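Local coordinates for protein maleylacetate reductase (Agrobacterium tumefaciens, PDB 3HL0) that probably catalyses the NADH-dependent reduction of maleylacetate to 3-oxoadipate, as a member of the iron-containing alcohol dehydrogenase family that binds NAD, at residues Met9-Arg14 with Glu145-Val150; Glu125-Leu130 with Thr230-Val235; Val116-Tyr121 with Val151-Glu156. All blocks are in the same frame, centred on the assembly; numbering follows the deposited sequence.

Contact 3 is the buried one: strands 113-118 and 150-153 lie parallel in the sheet of the nucleotide-binding domain, joined by a direct backbone bond, a bridging water and apolar side chains. Contact 1 extends the same strand layer to the surface, where 9-14 runs up to the edge strand 15-17 and waters do most of the bridging; Arg14 O accepts from Val151 N, tying it to contact 3. Contact 2 is partly buried and apolar, and sets the loop 125-130 against helix 215-234 of the helical part. Contacts 2 and 3 hold opposite ends of NAD, nicotinamide and adenine, and Glu125 of contact 2 packs on Pro118 of contact 3.

Contact 1. Residues Met9-Arg14 with Glu145-Val150; sequences MAAPAR and EILPEV. With CA (calcium ion), chain C.
Leu147 reaches across to Ala11 and Pro12 with a single methyl. Its CD2 lies 3.8 Å from Ala11 CB and 3.6 Å from Pro12 O, and it also touches CD of the proline ring. CG stands anti to the backbone N (chi1 -173°), which carries the branch out to the 9-14 segment. Further along, the backbones draw together and Arg14 O receives a CA-H...O contact from Val150 CA at 3.4 Å.

Between these two places water does the joining. One molecule donates to both Pro12 O, at 2.9 Å, and Pro148 O, at 2.7 Å; a second accepts from Arg14 N and gives a weak bond to Glu149 O. The extended Arg14 side chain ends, through NE, in a salt bridge with Glu28.

Glu149 turns its carboxylate to the other side, where OE2 binds a calcium ion at 2.4 Å and five waters make up the rest of its six ligands. OE1 accepts hydrogen bonds from one of those waters and from Gln114 N, so both oxygens are held and the rotation of the group is fixed. Two more of the metal waters donate to Glu145 O and Leu147 O. The calcium is thus held mainly by water, with Glu149 OE2 the one protein atom among its ligands. The chemistry is that of a wet surface seam: water bridges Pro12 O to Pro148 O, and the apolar part is a small patch of Leu147 CD2 on Ala11 and Pro12.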
loop_
_atom_site.group_PDB
_atom_site.type_symbol
_atom_site.label_atom_id
_atom_site.label_comp_id
_atom_site.label_asym_id
_atom_site.label_seq_id
_atom_site.Cartn_x
_atom_site.Cartn_y
_atom_site.Cartn_z
HETATM N N MSE A 9 7.465 -34.043 6.919
HETATM C CA MSE A 9 6.474 -34.317 5.915
HETATM C C MSE A 9 6.717 -33.424 4.698
HETATM O O MSE A 9 6.705 -32.204 4.819
HETATM C CB MSE A 9 5.071 -34.093 6.487
HETATM C CG MSE A 9 4.588 -35.267 7.374
HETATM SE SE MSE A 9 2.922 -34.848 8.256
HETATM C CE MSE A 9 3.477 -33.450 9.512
ATOM N N ALA A 10 7.009 -34.023 3.552
ATOM C CA ALA A 10 7.158 -33.275 2.329
ATOM C C ALA A 10 5.756 -32.939 1.820
ATOM O O ALA A 10 4.914 -33.848 1.604
ATOM C CB ALA A 10 7.895 -34.118 1.297
ATOM N N ALA A 11 5.512 -31.655 1.616
ATOM C CA ALA A 11 4.309 -31.220 0.950
ATOM C C ALA A 11 4.502 -31.418 -0.565
ATOM O O ALA A 11 5.600 -31.263 -1.070
ATOM C CB ALA A 11 4.056 -29.753 1.259
ATOM N N PRO A 12 3.438 -31.810 -1.275
ATOM C CA PRO A 12 3.575 -31.894 -2.740
ATOM C C PRO A 12 3.965 -30.543 -3.321
ATOM O O PRO A 12 3.480 -29.478 -2.875
ATOM C CB PRO A 12 2.180 -32.292 -3.218
ATOM C CG PRO A 12 1.234 -32.000 -2.091
ATOM C CD PRO A 12 2.041 -31.879 -0.802
ATOM N N ALA A 13 4.832 -30.571 -4.319
ATOM C CA ALA A 13 5.343 -29.321 -4.870
ATOM C C ALA A 13 5.841 -29.520 -6.287
ATOM O O ALA A 13 6.465 -30.541 -6.590
ATOM C CB ALA A 13 6.495 -28.790 -3.984
ATOM N N ARG A 14 5.584 -28.537 -7.142
ATOM C CA ARG A 14 6.273 -28.456 -8.422
ATOM C C ARG A 14 6.765 -27.031 -8.551
ATOM O O ARG A 14 5.968 -26.122 -8.700
ATOM C CB ARG A 14 5.383 -28.826 -9.614
ATOM C CG ARG A 14 6.112 -28.563 -10.960
ATOM C CD ARG A 14 5.440 -29.237 -12.150
ATOM N NE ARG A 14 6.058 -28.743 -13.373
ATOM C CZ ARG A 14 7.112 -29.302 -13.969
ATOM N NH1 ARG A 14 7.669 -30.407 -13.468
ATOM N NH2 ARG A 14 7.607 -28.752 -15.085
ATOM N N GLU A 145 -6.142 -28.356 0.501
ATOM C CA GLU A 145 -6.867 -27.734 -0.620
ATOM C C GLU A 145 -6.416 -26.276 -0.903
ATOM O O GLU A 145 -6.811 -25.668 -1.914
ATOM C CB GLU A 145 -8.391 -27.824 -0.410
ATOM C CG GLU A 145 -8.993 -26.911 0.692
ATOM C CD GLU A 145 -8.775 -27.390 2.152
ATOM O OE1 GLU A 145 -8.189 -28.480 2.393
ATOM O OE2 GLU A 145 -9.202 -26.640 3.075
ATOM N N ILE A 146 -5.605 -25.706 -0.016
ATOM C CA ILE A 146 -5.113 -24.314 -0.220
ATOM C C ILE A 146 -3.733 -24.300 -0.876
ATOM O O ILE A 146 -3.378 -23.333 -1.586
ATOM C CB ILE A 146 -5.086 -23.582 1.146
ATOM C CG1 ILE A 146 -6.524 -23.480 1.673
ATOM C CG2 ILE A 146 -4.382 -22.198 1.062
ATOM C CD1 ILE A 146 -6.616 -23.102 3.108
ATOM N N LEU A 147 -2.918 -25.325 -0.598
ATOM C CA LEU A 147 -1.529 -25.382 -1.109
ATOM C C LEU A 147 -1.476 -25.321 -2.641
ATOM O O LEU A 147 -2.074 -26.195 -3.314
ATOM C CB LEU A 147 -0.798 -26.638 -0.623
ATOM C CG LEU A 147 0.683 -26.708 -0.965
ATOM C CD1 LEU A 147 1.515 -25.588 -0.296
ATOM C CD2 LEU A 147 1.159 -28.092 -0.543
ATOM N N PRO A 148 -0.795 -24.293 -3.210
ATOM C CA PRO A 148 -0.756 -24.244 -4.692
ATOM C C PRO A 148 -0.030 -25.431 -5.360
ATOM O O PRO A 148 0.993 -25.918 -4.863
ATOM C CB PRO A 148 -0.033 -22.912 -5.002
ATOM C CG PRO A 148 -0.347 -22.069 -3.779
ATOM C CD PRO A 148 -0.296 -23.037 -2.607
ATOM N N GLU A 149 -0.578 -25.865 -6.485
ATOM C CA GLU A 149 -0.020 -26.978 -7.242
ATOM C C GLU A 149 1.331 -26.687 -7.864
ATOM O O GLU A 149 2.190 -27.569 -7.905
ATOM C CB GLU A 149 -0.968 -27.376 -8.364
ATOM C CG GLU A 149 -2.135 -28.232 -7.919
ATOM C CD GLU A 149 -3.198 -27.488 -7.115
ATOM O OE1 GLU A 149 -3.278 -26.235 -7.139
ATOM O OE2 GLU A 149 -3.971 -28.168 -6.402
ATOM N N VAL A 150 1.499 -25.491 -8.440
ATOM C CA VAL A 150 2.692 -25.207 -9.215
ATOM C C VAL A 150 3.170 -23.793 -8.872
ATOM O O VAL A 150 2.342 -22.899 -8.725
ATOM C CB VAL A 150 2.409 -25.296 -10.749
ATOM C CG1 VAL A 150 3.622 -24.894 -11.544
ATOM C CG2 VAL A 150 1.914 -26.696 -11.153
HETATM CA CA CA C . -5.864 -27.896 -4.945
HETATM O O HOH W 1 1.097 -28.540 -4.162
HETATM O O HOH W 2 4.215 -26.429 -5.794
HETATM O O HOH W 3 -7.757 -26.932 -4.140
HETATM O O HOH W 4 -4.352 -27.801 -3.288
HETATM O O HOH W 5 -5.531 -25.530 -5.788
HETATM O O HOH W 6 -7.270 -29.661 -4.184
HETATM O O HOH W 7 -7.039 -28.186 -7.073
#

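Contact 2. Residues Glu125-Leu130 with Thr230-Val235; sequences EVTPIL and TVLGAV. With NAD (nicotinamide-adenine-dinucleotide), chain D.
Thr127 and Leu232 meet through methyls, Thr127 CG2 lying 3.7 Å from Leu232 CD2, with the two side chains set at a slant to each other. The close fit continues at Gly233. Its CA passes 3.8 Å from Val126 O, and the CD of Pro128 rests against its carbonyl oxygen; with no side chain at Gly233, the loop packs directly on helix backbone. At the Thr230 end, Val126 CG2 presses to 3.4 Å from Thr230 N, while the threonine hydroxyl bonds back to Trp226 O in its own helix.

The packing is slacker at Ile129, where CD1 stays 4.1 Å from Leu232 O and 4.2 Å from Leu232 CG, and the nicotinamide amide enters beside it. Thr127 OG1 sits between the backbone N and the carbonyl carbon (chi1 86°), a position from which it donates to O7N of NAD at 2.6 Å and accepts from Ile129 N at 3.2 Å, forming an ST turn. N7N of the same amide donates to Ile129 O at 2.9 Å, so one short turn grips both ends of the carboxamide and fixes its rotation. Lys104 NZ is hydrogen-bonded to both Thr127 O and Ile129 O, so Ile129 O is shared between the lysine and the amide. The arrangement is a nicotinamide pocket at the domain interface, the cleft between nucleotide-binding and helical domains characteristic of iron-containing alcohol dehydrogenases.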
loop_
_atom_site.group_PDB
_atom_site.type_symbol
_atom_site.label_atom_id
_atom_site.label_comp_id
_atom_site.label_asym_id
_atom_site.label_seq_id
_atom_site.Cartn_x
_atom_site.Cartn_y
_atom_site.Cartn_z
ATOM N N GLU A 125 3.096 -18.690 -1.609
ATOM C CA GLU A 125 2.998 -19.655 -2.725
ATOM C C GLU A 125 3.301 -21.122 -2.352
ATOM O O GLU A 125 2.890 -22.047 -3.096
ATOM C CB GLU A 125 3.854 -19.221 -3.900
ATOM C CG GLU A 125 5.341 -19.181 -3.542
ATOM C CD GLU A 125 5.835 -17.833 -2.975
ATOM O OE1 GLU A 125 5.034 -16.969 -2.549
ATOM O OE2 GLU A 125 7.072 -17.658 -2.956
ATOM N N VAL A 126 4.033 -21.329 -1.245
ATOM C CA VAL A 126 4.345 -22.697 -0.790
ATOM C C VAL A 126 3.852 -22.974 0.626
ATOM O O VAL A 126 4.407 -23.815 1.362
ATOM C CB VAL A 126 5.864 -23.048 -0.910
ATOM C CG1 VAL A 126 6.267 -23.247 -2.399
ATOM C CG2 VAL A 126 6.699 -21.961 -0.232
ATOM N N THR A 127 2.758 -22.310 0.996
ATOM C CA THR A 127 2.123 -22.637 2.263
ATOM C C THR A 127 0.657 -23.015 2.069
ATOM O O THR A 127 0.008 -22.587 1.097
ATOM C CB THR A 127 2.147 -21.467 3.308
ATOM O OG1 THR A 127 1.021 -20.605 3.073
ATOM C CG2 THR A 127 3.448 -20.718 3.306
ATOM N N PRO A 128 0.103 -23.810 2.997
ATOM C CA PRO A 128 -1.306 -24.175 2.896
ATOM C C PRO A 128 -2.204 -23.215 3.713
ATOM O O PRO A 128 -3.347 -23.566 4.028
ATOM C CB PRO A 128 -1.332 -25.590 3.486
ATOM C CG PRO A 128 -0.326 -25.491 4.611
ATOM C CD PRO A 128 0.799 -24.609 4.027
ATOM N N ILE A 129 -1.686 -22.017 4.024
ATOM C CA ILE A 129 -2.381 -21.088 4.927
ATOM C C ILE A 129 -3.127 -20.010 4.138
ATOM O O ILE A 129 -2.590 -19.481 3.151
ATOM C CB ILE A 129 -1.341 -20.413 5.853
ATOM C CG1 ILE A 129 -0.490 -21.473 6.577
ATOM C CG2 ILE A 129 -2.009 -19.511 6.857
ATOM C CD1 ILE A 129 0.852 -20.873 7.159
ATOM N N LEU A 130 -4.361 -19.687 4.552
ATOM C CA LEU A 130 -5.115 -18.617 3.898
ATOM C C LEU A 130 -5.744 -17.685 4.954
ATOM O O LEU A 130 -6.439 -18.165 5.838
ATOM C CB LEU A 130 -6.222 -19.221 3.004
ATOM C CG LEU A 130 -7.246 -18.217 2.469
ATOM C CD1 LEU A 130 -6.620 -17.167 1.523
ATOM C CD2 LEU A 130 -8.410 -18.977 1.785
ATOM N N THR A 230 8.856 -22.164 2.352
ATOM C CA THR A 230 8.689 -23.614 2.465
ATOM C C THR A 230 8.649 -23.977 3.944
ATOM O O THR A 230 7.803 -24.769 4.364
ATOM C CB THR A 230 9.780 -24.360 1.724
ATOM O OG1 THR A 230 9.697 -24.021 0.321
ATOM C CG2 THR A 230 9.609 -25.882 1.883
ATOM N N VAL A 231 9.519 -23.369 4.735
ATOM C CA VAL A 231 9.483 -23.739 6.155
ATOM C C VAL A 231 8.303 -23.125 6.902
ATOM O O VAL A 231 7.774 -23.769 7.817
ATOM C CB VAL A 231 10.833 -23.506 6.867
ATOM C CG1 VAL A 231 11.939 -24.269 6.119
ATOM C CG2 VAL A 231 11.185 -21.987 6.953
ATOM N N LEU A 232 7.831 -21.954 6.464
ATOM C CA LEU A 232 6.527 -21.421 6.965
ATOM C C LEU A 232 5.418 -22.443 6.712
ATOM O O LEU A 232 4.488 -22.617 7.549
ATOM C CB LEU A 232 6.171 -20.106 6.258
ATOM C CG LEU A 232 4.785 -19.547 6.602
ATOM C CD1 LEU A 232 4.602 -19.255 8.111
ATOM C CD2 LEU A 232 4.548 -18.249 5.792
ATOM N N GLY A 233 5.496 -23.104 5.552
ATOM C CA GLY A 233 4.512 -24.115 5.187
ATOM C C GLY A 233 4.585 -25.369 6.025
ATOM O O GLY A 233 3.537 -25.974 6.252
ATOM N N ALA A 234 5.776 -25.700 6.544
ATOM C CA ALA A 234 6.112 -27.052 7.071
ATOM C C ALA A 234 6.000 -27.151 8.590
ATOM O O ALA A 234 5.552 -28.177 9.122
ATOM C CB ALA A 234 7.512 -27.428 6.698
ATOM N N VAL A 235 6.483 -26.127 9.301
ATOM C CA VAL A 235 6.579 -26.229 10.755
ATOM C C VAL A 235 5.827 -25.076 11.438
ATOM O O VAL A 235 5.396 -24.115 10.771
ATOM C CB VAL A 235 8.059 -26.353 11.243
ATOM C CG1 VAL A 235 8.722 -27.572 10.549
ATOM C CG2 VAL A 235 8.893 -25.067 10.915
HETATM P PA NAD D . 1.177 -7.508 -1.399
HETATM O O1A NAD D . 0.877 -8.762 -2.144
HETATM O O2A NAD D . 0.117 -6.937 -0.538
HETATM O O5B NAD D . 1.822 -6.463 -2.417
HETATM C C5B NAD D . 1.936 -5.094 -2.013
HETATM C C4B NAD D . 1.909 -4.243 -3.274
HETATM O O4B NAD D . 3.104 -4.481 -4.017
HETATM C C3B NAD D . 0.712 -4.589 -4.180
HETATM O O3B NAD D . 0.077 -3.408 -4.702
HETATM C C2B NAD D . 1.376 -5.387 -5.279
HETATM O O2B NAD D . 0.690 -5.316 -6.512
HETATM C C1B NAD D . 2.770 -4.751 -5.370
HETATM N N9A NAD D . 3.791 -5.657 -5.949
HETATM C C8A NAD D . 4.071 -6.954 -5.562
HETATM N N7A NAD D . 5.076 -7.432 -6.331
HETATM C C5A NAD D . 5.447 -6.467 -7.231
HETATM C C6A NAD D . 6.406 -6.438 -8.242
HETATM N N6A NAD D . 7.413 -7.341 -8.361
HETATM N N1A NAD D . 6.489 -5.257 -8.982
HETATM C C2A NAD D . 5.683 -4.176 -8.702
HETATM N N3A NAD D . 4.747 -4.197 -7.702
HETATM C C4A NAD D . 4.638 -5.349 -6.976
HETATM O O3 NAD D . 2.418 -7.731 -0.359
HETATM P PN NAD D . 3.015 -9.086 0.304
HETATM O O1N NAD D . 3.829 -8.604 1.458
HETATM O O2N NAD D . 3.642 -9.823 -0.792
HETATM O O5D NAD D . 1.756 -9.892 0.874
HETATM C C5D NAD D . 1.110 -9.527 2.090
HETATM C C4D NAD D . -0.158 -10.376 2.193
HETATM O O4D NAD D . 0.212 -11.742 2.072
HETATM C C3D NAD D . -0.781 -10.218 3.575
HETATM O O3D NAD D . -2.203 -10.348 3.428
HETATM C C2D NAD D . -0.206 -11.389 4.336
HETATM O O2D NAD D . -0.977 -11.797 5.467
HETATM C C1D NAD D . -0.160 -12.448 3.249
HETATM N N1N NAD D . 0.802 -13.511 3.508
HETATM C C2N NAD D . 0.302 -14.775 3.601
HETATM C C3N NAD D . 1.170 -15.819 3.846
HETATM C C7N NAD D . 0.525 -17.142 3.889
HETATM O O7N NAD D . 1.381 -18.165 4.040
HETATM N N7N NAD D . -0.819 -17.288 3.792
HETATM C C4N NAD D . 2.592 -15.633 3.961
HETATM C C5N NAD D . 3.080 -14.328 3.867
HETATM C C6N NAD D . 2.172 -13.277 3.648
#

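Contact 3. Residues Val116-Tyr121 with Val151-Glu156; sequences VIPTTY and VIYDAE. With NAD (nicotinamide-adenine-dinucleotide), chain D.
One water grips the ends of both strands: it donates to Pro118 O at 2.8 Å and to Ile152 O at 2.9 Å, and accepts from Asp154 N at 2.8 Å. Pro118 has no N-H for Ile152 O, and the water serves that oxygen while also linking Asp154 N to Pro118 O. Before that point the pairing is regular. Ile152 N donates to Val116 O at 2.8 Å in a nearly straight bond (167° at the hydrogen), and Val151 CA adds a CA-H...O contact to the same oxygen.

On one side of the sheet Pro118 is the wedge. Its CG touches Val151 CG1 at 3.7 Å and Tyr153 CE1 at 3.5 Å, crossing both side chains at about a right angle, while Val151 CG1 lies over one face of the tyrosine ring, toward its rim. The ring's hydroxyl is bonded to Glu125. On the other side Ile117 and Ile152 pack together and both reach Val25 of helix 25-31.

Beyond Pro118 the chain turns to the cofactor. Thr119 O accepts from N6A of the adenine, and Thr120 OG1, also hydrogen-bonded to Ala122 N, donates to the phosphate oxygen O2N at 2.6 Å. Asp154 OD1 accepts from Glu156 N in an Asx turn. All this is consistent with the Rossmann-like nucleotide-binding domain of iron-containing alcohol dehydrogenases, where the loop after the parallel strand 113-118 meets NAD.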
loop_
_atom_site.group_PDB
_atom_site.type_symbol
_atom_site.label_atom_id
_atom_site.label_comp_id
_atom_site.label_asym_id
_atom_site.label_seq_id
_atom_site.Cartn_x
_atom_site.Cartn_y
_atom_site.Cartn_z
ATOM N N VAL A 116 1.149 -20.320 -9.328
ATOM C CA VAL A 116 1.466 -19.033 -8.696
ATOM C C VAL A 116 2.763 -18.542 -9.265
ATOM O O VAL A 116 3.723 -19.325 -9.418
ATOM C CB VAL A 116 1.586 -19.186 -7.156
ATOM C CG1 VAL A 116 1.859 -17.786 -6.508
ATOM C CG2 VAL A 116 0.313 -19.774 -6.608
ATOM N N ILE A 117 2.787 -17.259 -9.632
ATOM C CA ILE A 117 3.982 -16.594 -10.165
ATOM C C ILE A 117 4.314 -15.456 -9.161
ATOM O O ILE A 117 3.809 -14.310 -9.287
ATOM C CB ILE A 117 3.735 -16.037 -11.591
ATOM C CG1 ILE A 117 3.242 -17.148 -12.521
ATOM C CG2 ILE A 117 5.077 -15.435 -12.142
ATOM C CD1 ILE A 117 2.812 -16.569 -13.884
ATOM N N PRO A 118 5.116 -15.774 -8.114
ATOM C CA PRO A 118 5.311 -14.817 -7.004
ATOM C C PRO A 118 6.210 -13.676 -7.433
ATOM O O PRO A 118 7.196 -13.904 -8.113
ATOM C CB PRO A 118 5.983 -15.641 -5.893
ATOM C CG PRO A 118 5.863 -17.089 -6.305
ATOM C CD PRO A 118 5.697 -17.107 -7.838
ATOM N N THR A 119 5.908 -12.459 -6.964
ATOM C CA THR A 119 6.725 -11.306 -7.349
ATOM C C THR A 119 7.201 -10.540 -6.115
ATOM O O THR A 119 7.730 -9.444 -6.243
ATOM C CB THR A 119 5.963 -10.371 -8.313
ATOM O OG1 THR A 119 4.778 -9.861 -7.655
ATOM C CG2 THR A 119 5.526 -11.139 -9.619
ATOM N N THR A 120 6.960 -11.095 -4.925
ATOM C CA THR A 120 7.561 -10.550 -3.685
ATOM C C THR A 120 8.226 -11.686 -2.945
ATOM O O THR A 120 8.413 -12.786 -3.501
ATOM C CB THR A 120 6.543 -9.859 -2.731
ATOM O OG1 THR A 120 5.707 -10.847 -2.099
ATOM C CG2 THR A 120 5.667 -8.829 -3.481
ATOM N N TYR A 121 8.595 -11.444 -1.684
ATOM C CA TYR A 121 9.289 -12.438 -0.881
ATOM C C TYR A 121 8.415 -13.040 0.212
ATOM O O TYR A 121 8.895 -13.710 1.108
ATOM C CB TYR A 121 10.563 -11.815 -0.285
ATOM C CG TYR A 121 11.475 -11.210 -1.375
ATOM C CD1 TYR A 121 11.742 -11.912 -2.569
ATOM C CD2 TYR A 121 12.032 -9.930 -1.214
ATOM C CE1 TYR A 121 12.544 -11.360 -3.560
ATOM C CE2 TYR A 121 12.827 -9.357 -2.197
ATOM C CZ TYR A 121 13.086 -10.087 -3.373
ATOM O OH TYR A 121 13.877 -9.494 -4.319
ATOM N N VAL A 151 4.471 -23.596 -8.721
ATOM C CA VAL A 151 4.985 -22.242 -8.517
ATOM C C VAL A 151 6.047 -22.000 -9.572
ATOM O O VAL A 151 6.887 -22.880 -9.809
ATOM C CB VAL A 151 5.655 -22.135 -7.135
ATOM C CG1 VAL A 151 6.199 -20.730 -6.915
ATOM C CG2 VAL A 151 4.686 -22.511 -6.036
ATOM N N ILE A 152 5.951 -20.858 -10.270
ATOM C CA ILE A 152 6.942 -20.466 -11.283
ATOM C C ILE A 152 7.677 -19.258 -10.735
ATOM O O ILE A 152 7.099 -18.177 -10.607
ATOM C CB ILE A 152 6.245 -20.143 -12.632
ATOM C CG1 ILE A 152 5.537 -21.395 -13.129
ATOM C CG2 ILE A 152 7.251 -19.650 -13.675
ATOM C CD1 ILE A 152 4.786 -21.127 -14.462
ATOM N N TYR A 153 8.947 -19.442 -10.418
ATOM C CA TYR A 153 9.772 -18.352 -9.914
ATOM C C TYR A 153 10.608 -17.766 -11.044
ATOM O O TYR A 153 11.535 -18.419 -11.577
ATOM C CB TYR A 153 10.742 -18.853 -8.840
ATOM C CG TYR A 153 10.121 -19.076 -7.479
ATOM C CD1 TYR A 153 9.658 -17.992 -6.723
ATOM C CD2 TYR A 153 10.044 -20.362 -6.933
ATOM C CE1 TYR A 153 9.113 -18.192 -5.427
ATOM C CE2 TYR A 153 9.517 -20.572 -5.694
ATOM C CZ TYR A 153 9.062 -19.500 -4.930
ATOM O OH TYR A 153 8.546 -19.737 -3.700
ATOM N N ASP A 154 10.287 -16.518 -11.385
ATOM C CA ASP A 154 10.969 -15.829 -12.480
ATOM C C ASP A 154 11.556 -14.518 -11.956
ATOM O O ASP A 154 10.817 -13.540 -11.812
ATOM C CB ASP A 154 9.981 -15.559 -13.609
ATOM C CG ASP A 154 10.629 -14.857 -14.815
ATOM O OD1 ASP A 154 11.785 -14.407 -14.725
ATOM O OD2 ASP A 154 9.983 -14.852 -15.887
ATOM N N ALA A 155 12.846 -14.526 -11.631
ATOM C CA ALA A 155 13.429 -13.355 -10.945
ATOM C C ALA A 155 13.324 -12.081 -11.820
ATOM O O ALA A 155 13.361 -10.971 -11.287
ATOM C CB ALA A 155 14.837 -13.616 -10.547
ATOM N N GLU A 156 13.140 -12.218 -13.135
ATOM C CA GLU A 156 12.964 -11.004 -13.981
ATOM C C GLU A 156 11.749 -10.172 -13.543
ATOM O O GLU A 156 11.749 -8.932 -13.700
ATOM C CB GLU A 156 12.909 -11.369 -15.474
ATOM C CG GLU A 156 14.238 -11.920 -15.963
ATOM C CD GLU A 156 14.245 -12.381 -17.434
ATOM O OE1 GLU A 156 13.193 -12.394 -18.112
ATOM O OE2 GLU A 156 15.342 -12.741 -17.892
HETATM P PA NAD D . 1.177 -7.508 -1.399
HETATM O O1A NAD D . 0.877 -8.762 -2.144
HETATM O O2A NAD D . 0.117 -6.937 -0.538
HETATM O O5B NAD D . 1.822 -6.463 -2.417
HETATM C C5B NAD D . 1.936 -5.094 -2.013
HETATM C C4B NAD D . 1.909 -4.243 -3.274
HETATM O O4B NAD D . 3.104 -4.481 -4.017
HETATM C C3B NAD D . 0.712 -4.589 -4.180
HETATM O O3B NAD D . 0.077 -3.408 -4.702
HETATM C C2B NAD D . 1.376 -5.387 -5.279
HETATM O O2B NAD D . 0.690 -5.316 -6.512
HETATM C C1B NAD D . 2.770 -4.751 -5.370
HETATM N N9A NAD D . 3.791 -5.657 -5.949
HETATM C C8A NAD D . 4.071 -6.954 -5.562
HETATM N N7A NAD D . 5.076 -7.432 -6.331
HETATM C C5A NAD D . 5.447 -6.467 -7.231
HETATM C C6A NAD D . 6.406 -6.438 -8.242
HETATM N N6A NAD D . 7.413 -7.341 -8.361
HETATM N N1A NAD D . 6.489 -5.257 -8.982
HETATM C C2A NAD D . 5.683 -4.176 -8.702
HETATM N N3A NAD D . 4.747 -4.197 -7.702
HETATM C C4A NAD D . 4.638 -5.349 -6.976
HETATM O O3 NAD D . 2.418 -7.731 -0.359
HETATM P PN NAD D . 3.015 -9.086 0.304
HETATM O O1N NAD D . 3.829 -8.604 1.458
HETATM O O2N NAD D . 3.642 -9.823 -0.792
HETATM O O5D NAD D . 1.756 -9.892 0.874
HETATM C C5D NAD D . 1.110 -9.527 2.090
HETATM C C4D NAD D . -0.158 -10.376 2.193
HETATM O O4D NAD D . 0.212 -11.742 2.072
HETATM C C3D NAD D . -0.781 -10.218 3.575
HETATM O O3D NAD D . -2.203 -10.348 3.428
HETATM C C2D NAD D . -0.206 -11.389 4.336
HETATM O O2D NAD D . -0.977 -11.797 5.467
HETATM C C1D NAD D . -0.160 -12.448 3.249
HETATM N N1N NAD D . 0.802 -13.511 3.508
HETATM C C2N NAD D . 0.302 -14.775 3.601
HETATM C C3N NAD D . 1.170 -15.819 3.846
HETATM C C7N NAD D . 0.525 -17.142 3.889
HETATM O O7N NAD D . 1.381 -18.165 4.040
HETATM N N7N NAD D . -0.819 -17.288 3.792
HETATM C C4N NAD D . 2.592 -15.633 3.961
HETATM C C5N NAD D . 3.080 -14.328 3.867
HETATM C C6N NAD D . 2.172 -13.277 3.648
HETATM O O HOH W 8 7.954 -15.463 -10.290
#